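Local coordinates for protein glycerol trinitrate reductase (Agrobacterium tumefaciens, PDB 5EPD) that probably reduces glycerol trinitrate, a xenobiotic nitrate ester, as an FMN-dependent Old Yellow Enzyme-family oxidoreductase, at residues L121-H129 with P139-V149. Residues are numbered along the deposited sequence; the frame is centred on the assembly and turned at random.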
ATOM      1  N   LEU A 121       1.561   2.118  -5.256  1.00 28.35           N
ATOM      2  CA  LEU A 121       1.114   1.689  -6.585  1.00 30.11           C
ATOM      3  C   LEU A 121       0.305   0.386  -6.606  1.00 30.98           C
ATOM      4  O   LEU A 121       0.788  -0.681  -6.162  1.00 32.23           O
ATOM      5  CB  LEU A 121       2.320   1.470  -7.493  1.00 31.14           C
ATOM      6  CG  LEU A 121       3.200   2.693  -7.685  1.00 32.58           C
ATOM      7  CD1 LEU A 121       4.506   2.244  -8.329  1.00 34.82           C
ATOM      8  CD2 LEU A 121       2.481   3.752  -8.511  1.00 33.91           C
ATOM      9  N   TRP A 122      -0.876   0.466  -7.220  1.00 29.43           N
ATOM     10  CA  TRP A 122      -1.872  -0.575  -7.141  1.00 28.99           C
ATOM     11  C   TRP A 122      -2.264  -1.181  -8.491  1.00 28.56           C
ATOM     12  O   TRP A 122      -2.448  -0.465  -9.484  1.00 28.38           O
ATOM     13  CB  TRP A 122      -3.117   0.073  -6.558  1.00 29.98           C
ATOM     14  CG  TRP A 122      -3.979  -0.766  -5.711  1.00 29.96           C
ATOM     15  CD1 TRP A 122      -3.741  -2.048  -5.238  1.00 30.68           C
ATOM     16  CD2 TRP A 122      -5.232  -0.358  -5.162  1.00 28.31           C
ATOM     17  NE1 TRP A 122      -4.786  -2.445  -4.421  1.00 29.89           N
ATOM     18  CE2 TRP A 122      -5.704  -1.420  -4.352  1.00 29.44           C
ATOM     19  CE3 TRP A 122      -5.972   0.823  -5.235  1.00 27.16           C
ATOM     20  CZ2 TRP A 122      -6.906  -1.337  -3.648  1.00 29.83           C
ATOM     21  CZ3 TRP A 122      -7.160   0.907  -4.542  1.00 28.06           C
ATOM     22  CH2 TRP A 122      -7.620  -0.163  -3.756  1.00 28.78           C
ATOM     23  N   HIS A 123      -2.417  -2.503  -8.504  1.00 28.01           N
ATOM     24  CA  HIS A 123      -3.231  -3.212  -9.499  1.00 26.39           C
ATOM     25  C   HIS A 123      -3.984  -4.306  -8.737  1.00 27.02           C
ATOM     26  O   HIS A 123      -3.380  -5.299  -8.276  1.00 26.53           O
ATOM     27  CB  HIS A 123      -2.365  -3.839 -10.608  1.00 26.23           C
ATOM     28  CG  HIS A 123      -3.115  -4.158 -11.862  1.00 26.35           C
ATOM     29  ND1 HIS A 123      -4.355  -4.763 -11.864  1.00 26.59           N
ATOM     30  CD2 HIS A 123      -2.794  -3.969 -13.165  1.00 27.27           C
ATOM     31  CE1 HIS A 123      -4.772  -4.924 -13.107  1.00 26.25           C
ATOM     32  NE2 HIS A 123      -3.836  -4.461 -13.918  1.00 27.27           N
ATOM     33  N   VAL A 124      -5.300  -4.144  -8.628  1.00 25.15           N
ATOM     34  CA  VAL A 124      -6.125  -5.103  -7.867  1.00 25.39           C
ATOM     35  C   VAL A 124      -6.280  -6.518  -8.438  1.00 26.07           C
ATOM     36  O   VAL A 124      -6.735  -7.440  -7.743  1.00 26.83           O
ATOM     37  CB  VAL A 124      -7.547  -4.552  -7.607  1.00 23.59           C
ATOM     38  CG1 VAL A 124      -7.449  -3.236  -6.831  1.00 24.10           C
ATOM     39  CG2 VAL A 124      -8.353  -4.434  -8.902  1.00 22.16           C
ATOM     40  N   GLY A 125      -5.941  -6.698  -9.702  1.00 27.87           N
ATOM     41  CA  GLY A 125      -6.158  -7.987 -10.352  1.00 28.85           C
ATOM     42  C   GLY A 125      -7.620  -8.397 -10.246  1.00 28.65           C
ATOM     43  O   GLY A 125      -8.519  -7.610 -10.576  1.00 26.55           O
ATOM     44  N   ARG A 126      -7.865  -9.620  -9.775  1.00 27.76           N
ATOM     45  CA  ARG A 126      -9.237 -10.167  -9.774  1.00 27.73           C
ATOM     46  C   ARG A 126     -10.183  -9.560  -8.731  1.00 26.58           C
ATOM     47  O   ARG A 126     -11.409  -9.838  -8.768  1.00 25.10           O
ATOM     48  CB  ARG A 126      -9.206 -11.677  -9.581  1.00 27.77           C
ATOM     49  CG  ARG A 126      -8.803 -12.107  -8.187  1.00 27.15           C
ATOM     50  CD  ARG A 126      -8.443 -13.571  -8.156  1.00 26.18           C
ATOM     51  NE  ARG A 126      -8.110 -13.968  -6.797  1.00 26.29           N
ATOM     52  CZ  ARG A 126      -8.167 -15.212  -6.316  1.00 26.49           C
ATOM     53  NH1 ARG A 126      -8.543 -16.253  -7.065  1.00 25.94           N
ATOM     54  NH2 ARG A 126      -7.813 -15.412  -5.060  1.00 26.83           N
ATOM     55  N   ILE A 127      -9.629  -8.745  -7.816  1.00 25.48           N
ATOM     56  CA  ILE A 127     -10.442  -8.063  -6.796  1.00 24.36           C
ATOM     57  C   ILE A 127     -10.969  -6.751  -7.386  1.00 23.94           C
ATOM     58  O   ILE A 127     -10.516  -5.645  -7.031  1.00 21.27           O
ATOM     59  CB  ILE A 127      -9.658  -7.857  -5.487  1.00 25.23           C
ATOM     60  CG1 ILE A 127      -9.165  -9.214  -4.973  1.00 26.06           C
ATOM     61  CG2 ILE A 127     -10.544  -7.243  -4.405  1.00 24.93           C
ATOM     62  CD1 ILE A 127      -8.349  -9.114  -3.700  1.00 27.78           C
ATOM     63  N   SER A 128     -11.926  -6.914  -8.308  1.00 23.69           N
ATOM     64  CA  SER A 128     -12.618  -5.799  -8.961  1.00 25.74           C
ATOM     65  C   SER A 128     -14.009  -6.236  -9.418  1.00 26.56           C
ATOM     66  O   SER A 128     -14.465  -7.350  -9.120  1.00 27.60           O
ATOM     67  CB  SER A 128     -11.802  -5.287 -10.158  1.00 25.53           C
ATOM     68  OG  SER A 128     -12.344  -4.077 -10.671  1.00 25.24           O
ATOM     69  N   HIS A 129     -14.687  -5.355 -10.135  1.00 26.31           N
ATOM     70  CA  HIS A 129     -16.033  -5.641 -10.622  1.00 27.34           C
ATOM     71  C   HIS A 129     -16.128  -5.080 -12.029  1.00 26.52           C
ATOM     72  O   HIS A 129     -15.509  -4.062 -12.337  1.00 26.16           O
ATOM     73  CB  HIS A 129     -17.065  -4.998  -9.697  1.00 28.75           C
ATOM     74  CG  HIS A 129     -18.471  -5.461  -9.925  1.00 32.32           C
ATOM     75  ND1 HIS A 129     -19.307  -4.883 -10.856  1.00 33.94           N
ATOM     76  CD2 HIS A 129     -19.207  -6.419  -9.310  1.00 34.94           C
ATOM     77  CE1 HIS A 129     -20.487  -5.476 -10.824  1.00 33.55           C
ATOM     78  NE2 HIS A 129     -20.457  -6.408  -9.889  1.00 33.23           N
ATOM     79  N   PRO A 139     -12.364  -8.372 -14.863  1.00 29.50           N
ATOM     80  CA  PRO A 139     -11.081  -8.084 -14.224  1.00 31.36           C
ATOM     81  C   PRO A 139     -10.016  -9.077 -14.679  1.00 32.73           C
ATOM     82  O   PRO A 139     -10.348 -10.161 -15.214  1.00 35.16           O
ATOM     83  CB  PRO A 139     -11.362  -8.294 -12.730  1.00 31.69           C
ATOM     84  CG  PRO A 139     -12.838  -8.413 -12.575  1.00 30.40           C
ATOM     85  CD  PRO A 139     -13.364  -8.864 -13.899  1.00 29.99           C
ATOM     86  N   VAL A 140      -8.753  -8.738 -14.469  1.00 30.76           N
ATOM     87  CA  VAL A 140      -7.672  -9.615 -14.929  1.00 31.48           C
ATOM     88  C   VAL A 140      -6.919 -10.263 -13.766  1.00 33.69           C
ATOM     89  O   VAL A 140      -6.914  -9.749 -12.644  1.00 34.65           O
ATOM     90  CB  VAL A 140      -6.702  -8.893 -15.884  1.00 29.80           C
ATOM     91  CG1 VAL A 140      -7.463  -8.421 -17.118  1.00 29.46           C
ATOM     92  CG2 VAL A 140      -5.983  -7.744 -15.172  1.00 30.68           C
ATOM     93  N   ALA A 141      -6.306 -11.409 -14.044  1.00 33.99           N
ATOM     94  CA  ALA A 141      -5.745 -12.262 -13.008  1.00 34.55           C
ATOM     95  C   ALA A 141      -4.797 -13.267 -13.673  1.00 36.11           C
ATOM     96  O   ALA A 141      -4.871 -13.469 -14.894  1.00 34.77           O
ATOM     97  CB  ALA A 141      -6.877 -12.991 -12.309  1.00 35.16           C
ATOM     98  N   PRO A 142      -3.919 -13.917 -12.882  1.00 35.51           N
ATOM     99  CA  PRO A 142      -3.050 -14.952 -13.470  1.00 36.15           C
ATOM    100  C   PRO A 142      -3.837 -16.182 -13.999  1.00 35.82           C
ATOM    101  O   PRO A 142      -3.497 -16.724 -15.045  1.00 34.05           O
ATOM    102  CB  PRO A 142      -2.136 -15.351 -12.293  1.00 38.70           C
ATOM    103  CG  PRO A 142      -2.923 -15.023 -11.060  1.00 38.70           C
ATOM    104  CD  PRO A 142      -3.717 -13.787 -11.427  1.00 37.45           C
ATOM    105  N   SER A 143      -4.877 -16.597 -13.270  1.00 34.47           N
ATOM    106  CA  SER A 143      -5.733 -17.709 -13.648  1.00 32.92           C
ATOM    107  C   SER A 143      -7.167 -17.265 -13.432  1.00 35.91           C
ATOM    108  O   SER A 143      -7.434 -16.389 -12.602  1.00 35.48           O
ATOM    109  CB  SER A 143      -5.421 -18.921 -12.779  1.00 31.68           C
ATOM    110  OG  SER A 143      -4.035 -19.221 -12.829  1.00 29.37           O
ATOM    111  N   ALA A 144      -8.087 -17.848 -14.200  1.00 39.29           N
ATOM    112  CA  ALA A 144      -9.522 -17.528 -14.114  1.00 39.80           C
ATOM    113  C   ALA A 144     -10.164 -18.232 -12.905  1.00 40.52           C
ATOM    114  O   ALA A 144     -10.855 -19.235 -13.050  1.00 40.20           O
ATOM    115  CB  ALA A 144     -10.225 -17.917 -15.418  1.00 41.76           C
ATOM    116  N   ILE A 145      -9.876 -17.725 -11.706  1.00 41.65           N
ATOM    117  CA  ILE A 145     -10.459 -18.235 -10.463  1.00 40.15           C
ATOM    118  C   ILE A 145     -10.942 -16.995  -9.718  1.00 39.71           C
ATOM    119  O   ILE A 145     -10.140 -16.126  -9.375  1.00 36.46           O
ATOM    120  CB  ILE A 145      -9.433 -18.969  -9.566  1.00 42.02           C
ATOM    121  CG1 ILE A 145      -8.624 -20.007 -10.354  1.00 44.74           C
ATOM    122  CG2 ILE A 145     -10.138 -19.621  -8.381  1.00 41.34           C
ATOM    123  CD1 ILE A 145      -7.291 -20.381  -9.721  1.00 44.76           C
ATOM    124  N   ARG A 146     -12.251 -16.901  -9.502  1.00 39.89           N
ATOM    125  CA  ARG A 146     -12.847 -15.796  -8.767  1.00 37.38           C
ATOM    126  C   ARG A 146     -12.339 -15.792  -7.330  1.00 37.70           C
ATOM    127  O   ARG A 146     -12.096 -16.851  -6.739  1.00 38.27           O
ATOM    128  CB  ARG A 146     -14.364 -15.946  -8.737  1.00 40.13           C
ATOM    129  CG  ARG A 146     -15.089 -14.629  -8.552  1.00 46.30           C
ATOM    130  CD  ARG A 146     -16.595 -14.809  -8.616  1.00 50.61           C
ATOM    131  NE  ARG A 146     -17.198 -14.898  -7.287  1.00 53.50           N
ATOM    132  CZ  ARG A 146     -17.569 -16.014  -6.664  1.00 52.95           C
ATOM    133  NH1 ARG A 146     -17.406 -17.208  -7.224  1.00 50.08           N
ATOM    134  NH2 ARG A 146     -18.107 -15.922  -5.446  1.00 54.89           N
ATOM    135  N   ALA A 147     -12.172 -14.600  -6.768  1.00 35.79           N
ATOM    136  CA  ALA A 147     -11.946 -14.473  -5.343  1.00 35.81           C
ATOM    137  C   ALA A 147     -13.308 -14.527  -4.618  1.00 36.63           C
ATOM    138  O   ALA A 147     -14.321 -14.075  -5.146  1.00 34.11           O
ATOM    139  CB  ALA A 147     -11.219 -13.182  -5.035  1.00 35.08           C
ATOM    140  N   GLU A 148     -13.301 -15.117  -3.423  1.00 40.33           N
ATOM    141  CA  GLU A 148     -14.448 -15.165  -2.512  1.00 42.18           C
ATOM    142  C   GLU A 148     -14.497 -13.920  -1.580  1.00 39.42           C
ATOM    143  O   GLU A 148     -14.516 -14.060  -0.348  1.00 37.54           O
ATOM    144  CB  GLU A 148     -14.344 -16.442  -1.651  1.00 44.44           C
ATOM    145  CG  GLU A 148     -14.350 -17.721  -2.444  1.00 48.33           C
ATOM    146  CD  GLU A 148     -15.593 -17.810  -3.288  1.00 55.98           C
ATOM    147  OE1 GLU A 148     -16.687 -17.981  -2.701  1.00 66.55           O
ATOM    148  OE2 GLU A 148     -15.485 -17.664  -4.526  1.00 58.33           O
ATOM    149  N   VAL A 149     -14.481 -12.718  -2.164  1.00 35.69           N
ATOM    150  CA  VAL A 149     -14.602 -11.479  -1.399  1.00 34.32           C
ATOM    151  C   VAL A 149     -15.515 -10.483  -2.103  1.00 33.85           C
ATOM    152  O   VAL A 149     -15.807 -10.610  -3.295  1.00 34.41           O
ATOM    153  CB  VAL A 149     -13.230 -10.819  -1.095  1.00 35.76           C
ATOM    154  CG1 VAL A 149     -12.257 -11.844  -0.496  1.00 36.39           C
ATOM    155  CG2 VAL A 149     -12.636 -10.119  -2.322  1.00 35.38           C
TER
HETATM  156  O   HOH W   1      -8.456  -6.406 -12.863  1.00 23.61           O
HETATM  157  O   HOH W   2     -12.420 -12.279  -8.464  1.00 36.80           O
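R126 reaches from the loop after the third strand (117-122) of the TIM barrel into the bend formed by A141-A147, and its side chain is the largest single part of this contact. A type II' turn, V124 to I127, closed by I127 N to V124 O, places the arginine. Its CG lies between the backbone N and the carbonyl carbon (chi1 71°); beyond it the chain runs extended to NE, with R126 CB against A141 CB at 3.8 Å. Over one face of the guanidinium, displaced toward the rim, sits A147 CB, 3.7 Å from R126 NE. At the edge, R126 NH1 donates to I145 O over 2.8 Å with an N-H...O angle of 149°. This bond is bent at the acceptor too: NH1 stands 55° out of the carbonyl plane, so it does not use a lone pair. I127 and V149 extend the apolar side of the contact through their CG2 methyls, which approach to 4.1 Å.

At the other end, the H123 imidazole and V140 cross nearly at right angles, H123 CE1 meeting V140 CG2 at 3.7 Å. The ring has a polar partner at each nitrogen: NE2 is hydrogen-bonded to Q84 OE1, and ND1 receives a weak bond from G125 N. P139 packs its CB against S128 CB, while S128 OG turns to Q86 O and Q133 NE2. Q205 takes the hydrogen bond of R126 N through OE1 and gives one to V124 O through NE2, tying the turn to the helix (202-207) that follows the fourth barrel strand (193-196).

Two waters bridge the backbones: one accepts from V140 N and donates to G125 O, and a second donates to R126 O at 2.7 Å while accepting from A147 N at 2.9 Å.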